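Local atomic coordinates of cellulase (Clostridium cellulovorans, PDB entry 6UI3), a protein that probably hydrolyses internal beta-1,4-glycosidic bonds of cellulose and of other plant polysaccharides such as xylan, as the family 5 glycoside hydrolase domain of a longer protein. Residues I274-N279 with G313-L318. Residues are numbered along the deposited sequence; the frame is centred on the assembly and turned at random.
Sequences ITDKDN and GERLGL
R315 lays its guanidinium group against the carboxylate of D276, the two planes only 21° apart, with D276 OD2 over one face and 3.5 Å from R315 NH2. That oxygen sits well above the guanidinium plane, where no hydrogen is directed, and the attraction is electrostatic without a hydrogen bond. The directed salt bridge is the one to D278, whose OD2 lies at the guanidinium edge and takes a hydrogen bond from R315 NH2 at 3.2 Å, nearly straight at 161° and on the syn side of the carboxylate, though somewhat out of its plane. One cation thus serves two acids, one stacked and one at its rim, and would be expected to ease the repulsion between them. A bend at chi3 turns the arginine chain along the 274-279 segment, where its CD packs 3.5 Å from D276 O. With CG swung opposite the backbone nitrogen (chi1 -166°), the D276 carboxylate lies over the guanidinium, and its OD1 accepts from D278 N in an Asx turn, consistent with both acids facing the same arginine.

The backbone of R315, centre of an inverse gamma turn, is gripped as well. D276 N donates to R315 O at 2.9 Å, in the carbonyl plane and on a lone pair, while R315 N reaches T275 OG1 over 3.1 Å in a more bent bond. Beyond this polar patch, L316 CD2 presses on T275 CA at 3.5 Å.

The arrangement illustrates how neighbouring beta-alpha loops are joined in a TIM barrel: the segments belong to the loops following strands 267-272 and 301-305, adjacent in the closed parallel sheet. The K277 amino group is hydrogen-bonded to T237 and to backbone oxygens including N232 O, while I274 touches both W303 of strand 301-305 and F286 of helix 280-296.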
ATOM      1  N   ILE A 274     -12.025  -6.952  -4.233  1.00  7.84           N
ATOM      2  CA  ILE A 274     -13.486  -7.039  -4.306  1.00  7.71           C
ATOM      3  C   ILE A 274     -13.936  -8.038  -3.247  1.00  7.54           C
ATOM      4  O   ILE A 274     -13.500  -9.197  -3.244  1.00  8.05           O
ATOM      5  CB  ILE A 274     -14.008  -7.391  -5.710  1.00  6.79           C
ATOM      6  CG1 ILE A 274     -15.531  -7.613  -5.674  1.00  7.51           C
ATOM      7  CG2 ILE A 274     -13.255  -8.569  -6.345  1.00  8.04           C
ATOM      8  CD1 ILE A 274     -16.213  -7.584  -7.017  1.00  8.71           C
ATOM      9  N   THR A 275     -14.775  -7.578  -2.326  1.00  7.97           N
ATOM     10  CA  THR A 275     -15.201  -8.391  -1.198  1.00  9.01           C
ATOM     11  C   THR A 275     -16.101  -9.543  -1.639  1.00  8.26           C
ATOM     12  O   THR A 275     -16.885  -9.436  -2.593  1.00  9.32           O
ATOM     13  CB  THR A 275     -15.862  -7.481  -0.147  1.00 10.31           C
ATOM     14  OG1 THR A 275     -15.985  -8.191   1.087  1.00 12.73           O
ATOM     15  CG2 THR A 275     -17.234  -6.968  -0.582  1.00 10.81           C
ATOM     16  N   ASP A 276     -15.984 -10.665  -0.923  1.00  9.29           N
ATOM     17  CA  ASP A 276     -16.753 -11.862  -1.251  1.00  9.38           C
ATOM     18  C   ASP A 276     -18.216 -11.658  -0.869  1.00 11.14           C
ATOM     19  O   ASP A 276     -18.551 -11.524   0.316  1.00 12.16           O
ATOM     20  CB  ASP A 276     -16.180 -13.077  -0.515  1.00 10.30           C
ATOM     21  CG  ASP A 276     -16.693 -14.393  -1.041  1.00 10.73           C
ATOM     22  OD1 ASP A 276     -17.510 -14.400  -1.989  1.00 11.29           O
ATOM     23  OD2 ASP A 276     -16.284 -15.439  -0.471  1.00 13.47           O
ATOM     24  N   LYS A 277     -19.091 -11.682  -1.862  1.00  9.59           N
ATOM     25  CA  LYS A 277     -20.536 -11.687  -1.668  1.00  9.55           C
ATOM     26  C   LYS A 277     -21.118 -12.966  -2.266  1.00 10.46           C
ATOM     27  O   LYS A 277     -22.220 -12.965  -2.816  1.00 11.89           O
ATOM     28  CB  LYS A 277     -21.164 -10.430  -2.263  1.00  9.92           C
ATOM     29  CG  LYS A 277     -20.630  -9.136  -1.655  1.00  9.04           C
ATOM     30  CD  LYS A 277     -21.297  -7.909  -2.221  1.00  9.23           C
ATOM     31  CE  LYS A 277     -20.638  -6.642  -1.755  1.00  7.91           C
ATOM     32  NZ  LYS A 277     -21.394  -5.435  -2.204  1.00  8.26           N
ATOM     33  N   ASP A 278     -20.354 -14.059  -2.188  1.00 10.41           N
ATOM     34  CA  ASP A 278     -20.748 -15.345  -2.769  1.00 12.07           C
ATOM     35  C   ASP A 278     -21.001 -15.208  -4.263  1.00 10.68           C
ATOM     36  O   ASP A 278     -21.936 -15.785  -4.822  1.00 11.91           O
ATOM     37  CB  ASP A 278     -21.915 -15.955  -1.996  1.00 18.92           C
ATOM     38  CG  ASP A 278     -21.600 -16.068  -0.511  1.00 30.42           C
ATOM     39  OD1 ASP A 278     -22.344 -15.494   0.311  1.00 35.97           O
ATOM     40  OD2 ASP A 278     -20.562 -16.679  -0.171  1.00 33.20           O
ATOM     41  N   ASN A 279     -20.126 -14.453  -4.913  1.00  9.51           N
ATOM     42  CA  ASN A 279     -20.243 -14.026  -6.298  1.00  8.72           C
ATOM     43  C   ASN A 279     -18.942 -14.250  -7.037  1.00  8.30           C
ATOM     44  O   ASN A 279     -18.403 -13.347  -7.685  1.00  8.44           O
ATOM     45  CB  ASN A 279     -20.669 -12.555  -6.363  1.00  8.37           C
ATOM     46  CG  ASN A 279     -19.705 -11.605  -5.642  1.00  8.05           C
ATOM     47  OD1 ASN A 279     -18.943 -11.997  -4.752  1.00  8.32           O
ATOM     48  ND2 ASN A 279     -19.764 -10.332  -6.021  1.00  7.94           N
ATOM     49  N   GLY A 313     -17.878  -9.358   8.071  1.00 16.30           N
ATOM     50  CA  GLY A 313     -16.807  -8.413   7.870  1.00 15.12           C
ATOM     51  C   GLY A 313     -16.395  -8.300   6.409  1.00 12.80           C
ATOM     52  O   GLY A 313     -17.140  -8.654   5.494  1.00 15.30           O
ATOM     53  N   GLU A 314     -15.206  -7.748   6.190  1.00 12.11           N
ATOM     54  CA  GLU A 314     -14.665  -7.569   4.844  1.00 11.62           C
ATOM     55  C   GLU A 314     -14.035  -8.893   4.435  1.00 10.47           C
ATOM     56  O   GLU A 314     -12.988  -9.286   4.963  1.00  9.57           O
ATOM     57  CB  GLU A 314     -13.661  -6.419   4.814  1.00 12.82           C
ATOM     58  CG  GLU A 314     -14.289  -5.050   5.075  1.00 17.40           C
ATOM     59  CD  GLU A 314     -13.302  -3.886   5.022  1.00 20.81           C
ATOM     60  OE1 GLU A 314     -12.078  -4.106   4.947  1.00 21.85           O
ATOM     61  OE2 GLU A 314     -13.774  -2.727   5.049  1.00 24.33           O
ATOM     62  N   ARG A 315     -14.686  -9.609   3.522  1.00 10.79           N
ATOM     63  CA  ARG A 315     -14.270 -10.966   3.153  1.00  9.59           C
ATOM     64  C   ARG A 315     -13.293 -10.843   1.989  1.00  8.64           C
ATOM     65  O   ARG A 315     -13.663 -10.926   0.809  1.00  9.80           O
ATOM     66  CB  ARG A 315     -15.485 -11.820   2.824  1.00 11.82           C
ATOM     67  CG  ARG A 315     -16.442 -11.958   4.008  1.00 15.30           C
ATOM     68  CD  ARG A 315     -17.805 -12.458   3.560  1.00 18.87           C
ATOM     69  NE  ARG A 315     -17.762 -13.871   3.189  1.00 21.62           N
ATOM     70  CZ  ARG A 315     -18.650 -14.482   2.410  1.00 25.87           C
ATOM     71  NH1 ARG A 315     -19.656 -13.805   1.887  1.00 25.13           N
ATOM     72  NH2 ARG A 315     -18.519 -15.777   2.149  1.00 28.32           N
ATOM     73  N   LEU A 316     -12.020 -10.640   2.325  1.00 10.23           N
ATOM     74  CA  LEU A 316     -10.995 -10.262   1.361  1.00  9.47           C
ATOM     75  C   LEU A 316      -9.830 -11.241   1.345  1.00  9.52           C
ATOM     76  O   LEU A 316      -8.801 -10.972   0.719  1.00  9.61           O
ATOM     77  CB  LEU A 316     -10.507  -8.838   1.662  1.00  9.93           C
ATOM     78  CG  LEU A 316     -11.573  -7.759   1.521  1.00 10.86           C
ATOM     79  CD1 LEU A 316     -11.077  -6.412   2.025  1.00 11.97           C
ATOM     80  CD2 LEU A 316     -12.020  -7.662   0.078  1.00 12.88           C
ATOM     81  N   GLY A 317      -9.949 -12.377   2.024  1.00  9.79           N
ATOM     82  CA  GLY A 317      -8.849 -13.325   2.056  1.00  9.74           C
ATOM     83  C   GLY A 317      -8.583 -13.962   0.698  1.00  8.80           C
ATOM     84  O   GLY A 317      -9.508 -14.308  -0.044  1.00  9.75           O
ATOM     85  N   LEU A 318      -7.297 -14.122   0.375  1.00  8.46           N
ATOM     86  CA  LEU A 318      -6.863 -14.960  -0.737  1.00  7.93           C
ATOM     87  C   LEU A 318      -5.983 -16.108  -0.277  1.00  8.32           C
ATOM     88  O   LEU A 318      -6.215 -17.263  -0.666  1.00  9.46           O
ATOM     89  CB  LEU A 318      -6.093 -14.164  -1.800  1.00 10.89           C
ATOM     90  CG  LEU A 318      -6.876 -13.150  -2.624  1.00 13.95           C
ATOM     91  CD1 LEU A 318      -5.953 -12.519  -3.650  1.00 14.47           C
ATOM     92  CD2 LEU A 318      -8.070 -13.806  -3.316  1.00 15.67           C
TER